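Local coordinates for cell division control protein 4 (Saccharomyces cerevisiae, PDB 3V7D) that recognises phosphorylated targets such as the CDK inhibitor SIC1 for an SCF ubiquitin ligase, directing their ubiquitination and proteasomal degradation, at residues 267-272 / 289-294; 307-312 / 335-340; 183-188 / 200-205; 351-356 / 369-374. The protein carries 1 engineered substitution. All blocks are in the same frame, centred on the assembly; numbering follows the deposited sequence.

Interaction 1 (267-272 / 289-294); sequences RGHMAS and DNTLIV
His269 reaches across from segment 267-272 to meet Asp289, Thr291 and Ile293 of segment 289-294. Its CB lies 3.4 Å from Asp289 OD2, and CG stays near the same oxygen. With CG anti to the carbonyl carbon (chi1 -70°), ND1 faces the carboxylate and donates to Asp289 OD2 at 3.1 Å. The oxygen sits almost in the ring plane and is met on its syn side, although ring and carboxylate are turned 49° apart. Thr291 OG1, also at the ring edge, is a weak second acceptor for ND1. His269 CE1 lies 3.4 Å from Thr291 O and about as near Ile293 CG1; CD2 meets Ile293 CD1, which stands over the centre of one ring face, 3.9 Å from the centroid, as a CH-pi contact. At the tip, NE2 bonds to Ser285 OG. Asp289 OD2 also takes a straight bond from Met270 N (2.9 Å), on the anti side. OD1 accepts from Thr291 N, an Asx turn, and also from Thr291 OG1, both from the same face of its plane. With an alanine in place of Asp289, Met270 N would probably be left without its acceptor and the His269 ring set freer to turn. The contact ties the loop between strands 262-266 and 273-279 to the turn between strands 282-287 and 292-296, the latter pair contributing Ser285 and Ile293 to the fourth WD repeat of the propeller.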
loop_
_atom_site.group_PDB
_atom_site.type_symbol
_atom_site.label_atom_id
_atom_site.label_comp_id
_atom_site.label_asym_id
_atom_site.label_seq_id
_atom_site.Cartn_x
_atom_site.Cartn_y
_atom_site.Cartn_z
ATOM N N ARG B 267 2.981 -27.402 -20.851
ATOM C CA ARG B 267 1.716 -28.036 -21.205
ATOM C C ARG B 267 1.066 -28.640 -19.973
ATOM O O ARG B 267 1.748 -29.136 -19.074
ATOM C CB ARG B 267 1.919 -29.124 -22.260
ATOM C CG ARG B 267 2.181 -28.610 -23.652
ATOM C CD ARG B 267 2.418 -29.756 -24.625
ATOM N NE ARG B 267 3.664 -29.579 -25.359
ATOM C CZ ARG B 267 3.813 -28.719 -26.358
ATOM N NH1 ARG B 267 2.796 -27.959 -26.737
ATOM N NH2 ARG B 267 4.977 -28.616 -26.979
ATOM N N GLY B 268 -0.260 -28.598 -19.939
ATOM C CA GLY B 268 -1.009 -29.081 -18.796
ATOM C C GLY B 268 -2.492 -28.802 -18.931
ATOM O O GLY B 268 -3.321 -29.646 -18.591
ATOM N N HIS B 269 -2.827 -27.616 -19.430
ATOM C CA HIS B 269 -4.224 -27.226 -19.587
ATOM C C HIS B 269 -4.882 -27.838 -20.821
ATOM O O HIS B 269 -4.218 -28.132 -21.815
ATOM C CB HIS B 269 -4.359 -25.702 -19.589
ATOM C CG HIS B 269 -4.093 -25.081 -18.254
ATOM N ND1 HIS B 269 -4.867 -25.348 -17.145
ATOM C CD2 HIS B 269 -3.129 -24.224 -17.842
ATOM C CE1 HIS B 269 -4.400 -24.670 -16.111
ATOM N NE2 HIS B 269 -3.345 -23.982 -16.507
ATOM N N MET B 270 -6.194 -28.036 -20.738
ATOM C CA MET B 270 -6.961 -28.639 -21.823
ATOM C C MET B 270 -7.758 -27.576 -22.564
ATOM O O MET B 270 -8.512 -27.883 -23.486
ATOM C CB MET B 270 -7.909 -29.710 -21.280
ATOM C CG MET B 270 -7.221 -30.931 -20.677
ATOM S SD MET B 270 -6.436 -31.995 -21.908
ATOM C CE MET B 270 -4.735 -31.448 -21.814
ATOM N N ALA B 271 -7.596 -26.328 -22.143
ATOM C CA ALA B 271 -8.292 -25.214 -22.769
ATOM C C ALA B 271 -7.471 -23.940 -22.629
ATOM O O ALA B 271 -6.422 -23.938 -21.978
ATOM C CB ALA B 271 -9.674 -25.033 -22.162
ATOM N N SER B 272 -7.954 -22.869 -23.250
ATOM C CA SER B 272 -7.227 -21.607 -23.316
ATOM C C SER B 272 -6.701 -21.151 -21.959
ATOM O O SER B 272 -7.391 -21.262 -20.945
ATOM C CB SER B 272 -8.112 -20.519 -23.925
ATOM O OG SER B 272 -7.532 -19.238 -23.751
ATOM N N ASP B 289 -10.379 -24.534 -18.689
ATOM C CA ASP B 289 -10.663 -25.919 -18.303
ATOM C C ASP B 289 -11.048 -26.059 -16.827
ATOM O O ASP B 289 -11.068 -27.168 -16.291
ATOM C CB ASP B 289 -9.491 -26.854 -18.643
ATOM C CG ASP B 289 -8.226 -26.550 -17.844
ATOM O OD1 ASP B 289 -8.290 -25.830 -16.824
ATOM O OD2 ASP B 289 -7.152 -27.054 -18.236
ATOM N N ASN B 290 -11.323 -24.926 -16.182
ATOM C CA ASN B 290 -11.743 -24.868 -14.773
ATOM C C ASN B 290 -10.650 -25.189 -13.750
ATOM O O ASN B 290 -10.941 -25.393 -12.572
ATOM C CB ASN B 290 -12.970 -25.754 -14.504
ATOM C CG ASN B 290 -14.016 -25.652 -15.590
ATOM O OD1 ASN B 290 -13.953 -24.771 -16.448
ATOM N ND2 ASN B 290 -14.991 -26.555 -15.558
ATOM N N THR B 291 -9.399 -25.236 -14.192
ATOM C CA THR B 291 -8.300 -25.577 -13.298
ATOM C C THR B 291 -7.199 -24.526 -13.327
ATOM O O THR B 291 -7.091 -23.740 -14.269
ATOM C CB THR B 291 -7.655 -26.926 -13.676
ATOM O OG1 THR B 291 -6.920 -26.780 -14.901
ATOM C CG2 THR B 291 -8.714 -28.012 -13.841
ATOM N N LEU B 292 -6.376 -24.525 -12.287
ATOM C CA LEU B 292 -5.168 -23.720 -12.290
ATOM C C LEU B 292 -3.960 -24.623 -12.119
ATOM O O LEU B 292 -4.063 -25.705 -11.542
ATOM C CB LEU B 292 -5.191 -22.682 -11.172
ATOM C CG LEU B 292 -6.371 -21.714 -11.159
ATOM C CD1 LEU B 292 -7.439 -22.204 -10.192
ATOM C CD2 LEU B 292 -5.892 -20.331 -10.787
ATOM N N ILE B 293 -2.815 -24.178 -12.621
ATOM C CA ILE B 293 -1.580 -24.916 -12.414
ATOM C C ILE B 293 -0.509 -24.007 -11.825
ATOM O O ILE B 293 -0.337 -22.869 -12.264
ATOM C CB ILE B 293 -1.070 -25.572 -13.719
ATOM C CG1 ILE B 293 -2.117 -26.542 -14.271
ATOM C CG2 ILE B 293 0.225 -26.313 -13.464
ATOM C CD1 ILE B 293 -1.665 -27.307 -15.506
ATOM N N VAL B 294 0.186 -24.511 -10.810
ATOM C CA VAL B 294 1.314 -23.801 -10.225
ATOM C C VAL B 294 2.597 -24.348 -10.829
ATOM O O VAL B 294 2.909 -25.527 -10.671
ATOM C CB VAL B 294 1.362 -23.979 -8.702
ATOM C CG1 VAL B 294 2.485 -23.142 -8.106
ATOM C CG2 VAL B 294 0.023 -23.609 -8.082
#

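Interaction 2 (307-312 / 335-340); sequences SGHTDR and RIWDLE
Arg335 and His309 form the close-packed part of this contact, the arginine's aliphatic stem running past the imidazole in the opposite direction. Arg335 CD lies over one ring face, displaced toward the rim and 3.7 Å from the centroid of the His309 ring, a CH-pi contact. Arg335 CG lies 3.5 Å from His309 NE2. The chain is extended from CG to NE (chi2 -175°, chi3 164°), which carries the guanidinium past the ring to lie over the backbone. There the Gly308 carbonyl carbon sits above the middle of its plane, with Arg335 NH1 3.5 Å from Gly308 CA. A side chain at Gly308 would run into NH1. Trp337 is met at its edge: Ser307 O lies in the indole plane, 3.3 Å from Trp337 CH2, and His309 CD2 is 4.3 Å from Trp337 CZ2. The outer side is looser. Ser307 is exposed and its CB points away, leaving its carbonyl to make the contact, with Arg335 NH1 at a long 3.9 Å. No hydrogen bond spans the two segments. The polar ends are satisfied by the surrounding repeat instead: His309 ND1 bonds to Asp331, and both His309 NE2 and Trp337 NE1 bond to Ser327 OG, the His-Asp-Ser-Trp tetrad of a WD repeat. Segment 307-312 is the loop joining strand 301-306 to strand 313-319. It packs against strand 334-338, which lies between strands 324-329 and 343-348 and rests Arg335 on Leu344 and Thr347 of the latter.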
loop_
_atom_site.group_PDB
_atom_site.type_symbol
_atom_site.label_atom_id
_atom_site.label_comp_id
_atom_site.label_asym_id
_atom_site.label_seq_id
_atom_site.Cartn_x
_atom_site.Cartn_y
_atom_site.Cartn_z
ATOM N N SER B 307 -7.722 -28.135 -8.641
ATOM C CA SER B 307 -9.002 -28.566 -9.185
ATOM C C SER B 307 -10.106 -28.341 -8.168
ATOM O O SER B 307 -9.874 -28.430 -6.964
ATOM C CB SER B 307 -8.950 -30.054 -9.547
ATOM O OG SER B 307 -7.812 -30.351 -10.333
ATOM N N GLY B 308 -11.314 -28.068 -8.650
ATOM C CA GLY B 308 -12.440 -27.845 -7.763
ATOM C C GLY B 308 -13.460 -26.857 -8.296
ATOM O O GLY B 308 -14.655 -27.009 -8.044
ATOM N N HIS B 309 -12.997 -25.836 -9.015
ATOM C CA HIS B 309 -13.915 -24.906 -9.663
ATOM C C HIS B 309 -14.771 -25.686 -10.657
ATOM O O HIS B 309 -14.311 -26.662 -11.247
ATOM C CB HIS B 309 -13.161 -23.771 -10.368
ATOM C CG HIS B 309 -12.732 -22.663 -9.451
ATOM N ND1 HIS B 309 -13.625 -21.793 -8.861
ATOM C CD2 HIS B 309 -11.502 -22.275 -9.034
ATOM C CE1 HIS B 309 -12.967 -20.925 -8.115
ATOM N NE2 HIS B 309 -11.676 -21.196 -8.203
ATOM N N THR B 310 -16.022 -25.270 -10.821
ATOM C CA THR B 310 -16.936 -25.977 -11.710
ATOM C C THR B 310 -17.126 -25.237 -13.034
ATOM O O THR B 310 -17.954 -25.625 -13.860
ATOM C CB THR B 310 -18.301 -26.199 -11.045
ATOM O OG1 THR B 310 -18.783 -24.952 -10.527
ATOM C CG2 THR B 310 -18.182 -27.201 -9.897
ATOM N N ASP B 311 -16.357 -24.173 -13.232
ATOM C CA ASP B 311 -16.416 -23.425 -14.485
ATOM C C ASP B 311 -15.128 -22.641 -14.749
ATOM O O ASP B 311 -14.194 -22.677 -13.947
ATOM C CB ASP B 311 -17.638 -22.506 -14.508
ATOM C CG ASP B 311 -18.252 -22.396 -15.888
ATOM O OD1 ASP B 311 -17.520 -22.607 -16.876
ATOM O OD2 ASP B 311 -19.461 -22.104 -15.991
ATOM N N ARG B 312 -15.091 -21.948 -15.885
ATOM C CA ARG B 312 -13.905 -21.228 -16.355
ATOM C C ARG B 312 -13.206 -20.380 -15.292
ATOM O O ARG B 312 -13.856 -19.716 -14.488
ATOM C CB ARG B 312 -14.280 -20.309 -17.515
ATOM C CG ARG B 312 -14.795 -21.004 -18.754
ATOM C CD ARG B 312 -15.172 -19.968 -19.800
ATOM N NE ARG B 312 -15.280 -20.543 -21.136
ATOM C CZ ARG B 312 -15.493 -19.831 -22.236
ATOM N NH1 ARG B 312 -15.618 -18.510 -22.162
ATOM N NH2 ARG B 312 -15.578 -20.438 -23.413
ATOM N N ARG B 335 -11.605 -18.850 -4.885
ATOM C CA ARG B 335 -10.929 -19.841 -4.054
ATOM C C ARG B 335 -9.549 -19.392 -3.607
ATOM O O ARG B 335 -8.806 -18.776 -4.366
ATOM C CB ARG B 335 -10.848 -21.198 -4.764
ATOM C CG ARG B 335 -12.182 -21.919 -4.831
ATOM C CD ARG B 335 -12.045 -23.306 -5.415
ATOM N NE ARG B 335 -13.227 -24.112 -5.129
ATOM C CZ ARG B 335 -13.191 -25.412 -4.854
ATOM N NH1 ARG B 335 -12.031 -26.054 -4.826
ATOM N NH2 ARG B 335 -14.314 -26.071 -4.604
ATOM N N ILE B 336 -9.222 -19.711 -2.361
ATOM C CA ILE B 336 -7.912 -19.428 -1.802
ATOM C C ILE B 336 -7.185 -20.752 -1.627
ATOM O O ILE B 336 -7.709 -21.675 -1.008
ATOM C CB ILE B 336 -8.035 -18.740 -0.430
ATOM C CG1 ILE B 336 -8.975 -17.532 -0.519
ATOM C CG2 ILE B 336 -6.659 -18.343 0.093
ATOM C CD1 ILE B 336 -8.484 -16.434 -1.437
ATOM N N TRP B 337 -5.980 -20.846 -2.177
ATOM C CA TRP B 337 -5.224 -22.091 -2.142
ATOM C C TRP B 337 -3.912 -21.920 -1.380
ATOM O O TRP B 337 -3.267 -20.877 -1.472
ATOM C CB TRP B 337 -4.915 -22.568 -3.565
ATOM C CG TRP B 337 -6.086 -22.593 -4.504
ATOM C CD1 TRP B 337 -6.623 -21.532 -5.175
ATOM C CD2 TRP B 337 -6.839 -23.745 -4.907
ATOM N NE1 TRP B 337 -7.674 -21.948 -5.957
ATOM C CE2 TRP B 337 -7.825 -23.300 -5.813
ATOM C CE3 TRP B 337 -6.779 -25.103 -4.584
ATOM C CZ2 TRP B 337 -8.746 -24.172 -6.399
ATOM C CZ3 TRP B 337 -7.694 -25.966 -5.168
ATOM C CH2 TRP B 337 -8.663 -25.497 -6.065
ATOM N N ASP B 338 -3.515 -22.953 -0.643
ATOM C CA ASP B 338 -2.239 -22.957 0.065
ATOM C C ASP B 338 -1.161 -23.515 -0.855
ATOM O O ASP B 338 -1.167 -24.704 -1.169
ATOM C CB ASP B 338 -2.343 -23.818 1.330
ATOM C CG ASP B 338 -1.132 -23.683 2.246
ATOM O OD1 ASP B 338 -0.034 -23.328 1.765
ATOM O OD2 ASP B 338 -1.281 -23.937 3.461
ATOM N N LEU B 339 -0.228 -22.668 -1.279
ATOM C CA LEU B 339 0.800 -23.106 -2.222
ATOM C C LEU B 339 1.992 -23.783 -1.550
ATOM O O LEU B 339 3.034 -23.991 -2.178
ATOM C CB LEU B 339 1.275 -21.953 -3.104
ATOM C CG LEU B 339 0.256 -21.391 -4.101
ATOM C CD1 LEU B 339 0.966 -20.822 -5.330
ATOM C CD2 LEU B 339 -0.776 -22.440 -4.498
ATOM N N GLU B 340 1.840 -24.125 -0.275
ATOM C CA GLU B 340 2.867 -24.890 0.414
ATOM C C GLU B 340 2.561 -26.377 0.277
ATOM O O GLU B 340 3.459 -27.210 0.364
ATOM C CB GLU B 340 2.956 -24.495 1.889
ATOM C CG GLU B 340 4.355 -24.615 2.478
ATOM C CD GLU B 340 5.053 -23.272 2.605
ATOM O OE1 GLU B 340 4.391 -22.294 3.017
ATOM O OE2 GLU B 340 6.261 -23.190 2.293
#

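Interaction 3 (183-188 / 200-205); sequences RTVRVW and EGHNST. Unlike the reference sequence in segment 200-205: Glu200 (reference Lys).
Arg183 lies along the backbone of segment 200-205, and most of the contact is its side chain against main-chain carbonyls. CG sits 3.3 Å from Ser204 O and CB 3.5 Å from His202 O, while a CA-H...O contact joins Arg183 CA to Ser204 O at 3.5 Å. Extended from CG to NE, the chain brings the guanidinium over Asn203 O, which lies above one face near the rim, 3.7 Å from Arg183 NE; no hydrogen bond crosses here. Apolar contacts are fewer. Thr184 CG2 meets Glu200 CG at 4.0 Å, the two side chains pointing the same way; Glu200 stands where the reference sequence has lysine. Val185 CG2 approaches the edge of the His202 ring, 4.2 Å from CD2. Polar ends turn outside the pair: Thr184 OG1 bonds to Asp182, and His202 to Thr222 and Asp226. Arg183 also packs on a modified side chain of the bound peptide, to which Thr205 N donates a hydrogen bond. The contact thus joins WD repeats 2 and 3 at the peptide-binding surface, the His202-Asp226-Thr222 network being that of a WD-repeat propeller blade and the nearby peptide consistent with phosphopeptide recognition.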
loop_
_atom_site.group_PDB
_atom_site.type_symbol
_atom_site.label_atom_id
_atom_site.label_comp_id
_atom_site.label_asym_id
_atom_site.label_seq_id
_atom_site.Cartn_x
_atom_site.Cartn_y
_atom_site.Cartn_z
ATOM N N ARG B 183 -0.329 -14.396 -32.788
ATOM C CA ARG B 183 0.376 -15.501 -32.132
ATOM C C ARG B 183 1.825 -15.180 -31.760
ATOM O O ARG B 183 2.562 -16.051 -31.292
ATOM C CB ARG B 183 0.301 -16.780 -32.973
ATOM C CG ARG B 183 -1.107 -17.126 -33.428
ATOM C CD ARG B 183 -1.107 -18.229 -34.472
ATOM N NE ARG B 183 -2.444 -18.447 -35.015
ATOM C CZ ARG B 183 -2.720 -19.288 -36.007
ATOM N NH1 ARG B 183 -1.750 -19.994 -36.572
ATOM N NH2 ARG B 183 -3.970 -19.421 -36.434
ATOM N N THR B 184 2.228 -13.927 -31.944
ATOM C CA THR B 184 3.595 -13.531 -31.629
ATOM C C THR B 184 3.727 -12.867 -30.259
ATOM O O THR B 184 2.770 -12.306 -29.723
ATOM C CB THR B 184 4.163 -12.574 -32.689
ATOM O OG1 THR B 184 3.448 -11.332 -32.648
ATOM C CG2 THR B 184 4.046 -13.188 -34.079
ATOM N N VAL B 185 4.928 -12.948 -29.701
ATOM C CA VAL B 185 5.282 -12.203 -28.507
ATOM C C VAL B 185 6.339 -11.190 -28.924
ATOM O O VAL B 185 7.359 -11.556 -29.507
ATOM C CB VAL B 185 5.862 -13.123 -27.423
ATOM C CG1 VAL B 185 6.238 -12.321 -26.193
ATOM C CG2 VAL B 185 4.869 -14.224 -27.070
ATOM N N ARG B 186 6.091 -9.915 -28.648
ATOM C CA ARG B 186 7.002 -8.869 -29.096
ATOM C C ARG B 186 7.611 -8.066 -27.951
ATOM O O ARG B 186 6.930 -7.716 -26.986
ATOM C CB ARG B 186 6.301 -7.936 -30.083
ATOM C CG ARG B 186 6.278 -8.449 -31.515
ATOM C CD ARG B 186 5.538 -7.477 -32.417
ATOM N NE ARG B 186 5.772 -7.728 -33.836
ATOM C CZ ARG B 186 5.089 -8.607 -34.562
ATOM N NH1 ARG B 186 4.130 -9.331 -34.002
ATOM N NH2 ARG B 186 5.367 -8.764 -35.848
ATOM N N VAL B 187 8.903 -7.788 -28.070
ATOM C CA VAL B 187 9.613 -6.953 -27.112
ATOM C C VAL B 187 9.860 -5.595 -27.755
ATOM O O VAL B 187 10.296 -5.522 -28.902
ATOM C CB VAL B 187 10.966 -7.576 -26.720
ATOM C CG1 VAL B 187 11.692 -6.692 -25.713
ATOM C CG2 VAL B 187 10.765 -8.980 -26.167
ATOM N N TRP B 188 9.575 -4.525 -27.021
ATOM C CA TRP B 188 9.699 -3.180 -27.566
ATOM C C TRP B 188 10.615 -2.309 -26.715
ATOM O O TRP B 188 10.699 -2.479 -25.497
ATOM C CB TRP B 188 8.327 -2.509 -27.658
ATOM C CG TRP B 188 7.267 -3.324 -28.337
ATOM C CD1 TRP B 188 6.591 -4.385 -27.814
ATOM C CD2 TRP B 188 6.738 -3.120 -29.654
ATOM N NE1 TRP B 188 5.683 -4.865 -28.726
ATOM C CE2 TRP B 188 5.753 -4.105 -29.866
ATOM C CE3 TRP B 188 7.007 -2.207 -30.678
ATOM C CZ2 TRP B 188 5.037 -4.202 -31.055
ATOM C CZ3 TRP B 188 6.293 -2.306 -31.860
ATOM C CH2 TRP B 188 5.319 -3.294 -32.037
ATOM N N GLU B 200 8.140 -16.071 -32.117
ATOM C CA GLU B 200 7.069 -16.933 -32.593
ATOM C C GLU B 200 7.176 -18.286 -31.902
ATOM O O GLU B 200 8.225 -18.630 -31.357
ATOM C CB GLU B 200 7.124 -17.083 -34.118
ATOM C CG GLU B 200 6.988 -15.760 -34.867
ATOM C CD GLU B 200 6.893 -15.932 -36.374
ATOM O OE1 GLU B 200 6.661 -17.069 -36.836
ATOM O OE2 GLU B 200 7.049 -14.926 -37.098
ATOM N N GLY B 201 6.088 -19.045 -31.912
ATOM C CA GLY B 201 6.070 -20.338 -31.255
ATOM C C GLY B 201 4.669 -20.767 -30.873
ATOM O O GLY B 201 4.291 -21.922 -31.077
ATOM N N HIS B 202 3.900 -19.839 -30.310
ATOM C CA HIS B 202 2.504 -20.103 -29.979
ATOM C C HIS B 202 1.718 -20.445 -31.239
ATOM O O HIS B 202 1.934 -19.855 -32.298
ATOM C CB HIS B 202 1.869 -18.900 -29.274
ATOM C CG HIS B 202 2.158 -18.836 -27.806
ATOM N ND1 HIS B 202 1.750 -19.812 -26.924
ATOM C CD2 HIS B 202 2.808 -17.908 -27.064
ATOM C CE1 HIS B 202 2.137 -19.491 -25.704
ATOM N NE2 HIS B 202 2.782 -18.340 -25.761
ATOM N N ASN B 203 0.810 -21.405 -31.122
ATOM C CA ASN B 203 0.026 -21.843 -32.266
ATOM C C ASN B 203 -1.352 -21.204 -32.282
ATOM O O ASN B 203 -2.210 -21.566 -33.090
ATOM C CB ASN B 203 -0.082 -23.368 -32.289
ATOM C CG ASN B 203 1.259 -24.040 -32.530
ATOM O OD1 ASN B 203 1.699 -24.876 -31.744
ATOM N ND2 ASN B 203 1.918 -23.666 -33.622
ATOM N N SER B 204 -1.551 -20.246 -31.383
ATOM C CA SER B 204 -2.816 -19.533 -31.281
ATOM C C SER B 204 -2.613 -18.183 -30.590
ATOM O O SER B 204 -1.483 -17.810 -30.266
ATOM C CB SER B 204 -3.842 -20.382 -30.530
ATOM O OG SER B 204 -5.132 -19.803 -30.600
ATOM N N THR B 205 -3.706 -17.456 -30.378
ATOM C CA THR B 205 -3.658 -16.116 -29.790
ATOM C C THR B 205 -2.977 -16.091 -28.424
ATOM O O THR B 205 -3.301 -16.891 -27.548
ATOM C CB THR B 205 -5.077 -15.520 -29.635
ATOM O OG1 THR B 205 -5.610 -15.199 -30.925
ATOM C CG2 THR B 205 -5.047 -14.260 -28.777
#

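Interaction 4 (351-356 / 369-374); sequences HTALVG and AADGSI
The His351 imidazole is met at its edge by Ser373 OG, which lies 2° out of the ring plane and accepts a nearly straight bond from ND1 (2.8 Å, 167°). Ala369 CB comes obliquely to the same ring, 3.3 Å from His351 ND1. The other flat group is the Asp371 carboxylate. Ser373 OG donates to its OD1 through the syn lone pair, while Ser373 N reaches OD1 from above the plane, an Asx turn. Asp371 CG lies between its backbone N and carbonyl carbon (chi1 61°), which folds the carboxylate back over the turn toward both donors. Its OD2 is 3.1 Å from Thr352 OG1, the two side chains crossing at about a right angle. Beside this polar row, Ala353 CB packs on Asp371 CB at 3.7 Å and Leu354 CB on Ala370 CB at 4.1 Å. Ala370 N, in the type I turn Ala369-Gly372, donates across the contact to Leu354 O (2.9 Å). If Asp371 were replaced by an alanine, Ser373 N and OG would probably lose their shared acceptor, leaving the hydroxyl that His351 ND1 bonds to less firmly held. The bonds run in a chain from His351 ND1 through Ser373 OG to Asp371 OD1 and, with the NE2 bond to Ser367 OG, engage both ring nitrogens and hold the buried ring in one rotation within the sixth WD repeat.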
loop_
_atom_site.group_PDB
_atom_site.type_symbol
_atom_site.label_atom_id
_atom_site.label_comp_id
_atom_site.label_asym_id
_atom_site.label_seq_id
_atom_site.Cartn_x
_atom_site.Cartn_y
_atom_site.Cartn_z
ATOM N N HIS B 351 -20.488 -13.178 -4.775
ATOM C CA HIS B 351 -20.923 -12.725 -6.088
ATOM C C HIS B 351 -21.922 -13.728 -6.645
ATOM O O HIS B 351 -21.843 -14.917 -6.341
ATOM C CB HIS B 351 -19.735 -12.626 -7.048
ATOM C CG HIS B 351 -18.658 -11.691 -6.592
ATOM N ND1 HIS B 351 -18.772 -10.320 -6.687
ATOM C CD2 HIS B 351 -17.438 -11.930 -6.054
ATOM C CE1 HIS B 351 -17.671 -9.754 -6.224
ATOM N NE2 HIS B 351 -16.846 -10.710 -5.831
ATOM N N THR B 352 -22.852 -13.254 -7.466
ATOM C CA THR B 352 -23.837 -14.136 -8.086
ATOM C C THR B 352 -23.649 -14.181 -9.595
ATOM O O THR B 352 -24.552 -14.570 -10.334
ATOM C CB THR B 352 -25.279 -13.706 -7.759
ATOM O OG1 THR B 352 -25.562 -12.453 -8.395
ATOM C CG2 THR B 352 -25.469 -13.563 -6.251
ATOM N N ALA B 353 -22.467 -13.787 -10.052
ATOM C CA ALA B 353 -22.159 -13.813 -11.473
ATOM C C ALA B 353 -20.683 -14.127 -11.688
ATOM O O ALA B 353 -19.938 -14.306 -10.724
ATOM C CB ALA B 353 -22.520 -12.482 -12.112
ATOM N N LEU B 354 -20.275 -14.193 -12.954
ATOM C CA LEU B 354 -18.876 -14.398 -13.329
ATOM C C LEU B 354 -17.946 -13.461 -12.558
ATOM O O LEU B 354 -18.095 -12.242 -12.623
ATOM C CB LEU B 354 -18.719 -14.153 -14.833
ATOM C CG LEU B 354 -17.463 -14.587 -15.595
ATOM C CD1 LEU B 354 -17.763 -14.615 -17.085
ATOM C CD2 LEU B 354 -16.276 -13.684 -15.329
ATOM N N VAL B 355 -16.991 -14.026 -11.826
ATOM C CA VAL B 355 -15.956 -13.210 -11.196
ATOM C C VAL B 355 -14.713 -13.202 -12.082
ATOM O O VAL B 355 -14.000 -14.202 -12.165
ATOM C CB VAL B 355 -15.577 -13.718 -9.789
ATOM C CG1 VAL B 355 -14.673 -12.704 -9.090
ATOM C CG2 VAL B 355 -16.828 -13.981 -8.950
ATOM N N GLY B 356 -14.457 -12.078 -12.745
ATOM C CA GLY B 356 -13.368 -11.998 -13.702
ATOM C C GLY B 356 -12.251 -11.030 -13.358
ATOM O O GLY B 356 -11.281 -10.914 -14.104
ATOM N N ALA B 369 -17.403 -8.502 -10.218
ATOM C CA ALA B 369 -18.161 -9.499 -10.968
ATOM C C ALA B 369 -19.022 -8.884 -12.065
ATOM O O ALA B 369 -19.201 -7.668 -12.112
ATOM C CB ALA B 369 -19.020 -10.332 -10.015
ATOM N N ALA B 370 -19.564 -9.737 -12.932
ATOM C CA ALA B 370 -20.320 -9.294 -14.106
ATOM C C ALA B 370 -21.726 -8.792 -13.781
ATOM O O ALA B 370 -22.468 -8.391 -14.677
ATOM C CB ALA B 370 -20.388 -10.415 -15.149
ATOM N N ASP B 371 -22.098 -8.824 -12.505
ATOM C CA ASP B 371 -23.398 -8.313 -12.084
ATOM C C ASP B 371 -23.272 -6.903 -11.514
ATOM O O ASP B 371 -24.246 -6.329 -11.023
ATOM C CB ASP B 371 -24.039 -9.246 -11.058
ATOM C CG ASP B 371 -23.209 -9.386 -9.795
ATOM O OD1 ASP B 371 -22.069 -8.874 -9.766
ATOM O OD2 ASP B 371 -23.693 -10.019 -8.831
ATOM N N GLY B 372 -22.059 -6.358 -11.566
ATOM C CA GLY B 372 -21.800 -5.015 -11.074
ATOM C C GLY B 372 -21.389 -4.953 -9.615
ATOM O O GLY B 372 -21.259 -3.866 -9.044
ATOM N N SER B 373 -21.184 -6.116 -9.006
ATOM C CA SER B 373 -20.799 -6.173 -7.601
ATOM C C SER B 373 -19.286 -6.132 -7.441
ATOM O O SER B 373 -18.545 -6.669 -8.265
ATOM C CB SER B 373 -21.355 -7.433 -6.932
ATOM O OG SER B 373 -20.854 -8.599 -7.560
ATOM N N ILE B 374 -18.843 -5.486 -6.370
ATOM C CA ILE B 374 -17.439 -5.428 -6.006
ATOM C C ILE B 374 -17.335 -5.802 -4.531
ATOM O O ILE B 374 -18.117 -5.315 -3.713
ATOM C CB ILE B 374 -16.877 -4.011 -6.212
ATOM C CG1 ILE B 374 -16.989 -3.599 -7.681
ATOM C CG2 ILE B 374 -15.431 -3.927 -5.746
ATOM C CD1 ILE B 374 -16.860 -2.112 -7.898
#

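All four contacts belong to the WD40 propeller and involve a histidine-bearing loop. Interactions 1, 2 and 4 each stay within one repeat, the fourth, fifth and sixth, whereas interaction 3 bridges repeats 2 and 3. Interactions 1 and 2 touch, their centres about 12 Å apart; interactions 3 and 4 are the farthest apart, centres about 31 Å from one another. Interactions 3 and 4 are the more buried, and both lie within reach of the bound peptide; interactions 1 and 2 are only partly buried. Histidine links directly to aspartate in interaction 1 but through serine in interaction 4, while interactions 2 and 3 rely on packing without hydrogen bonds between segments.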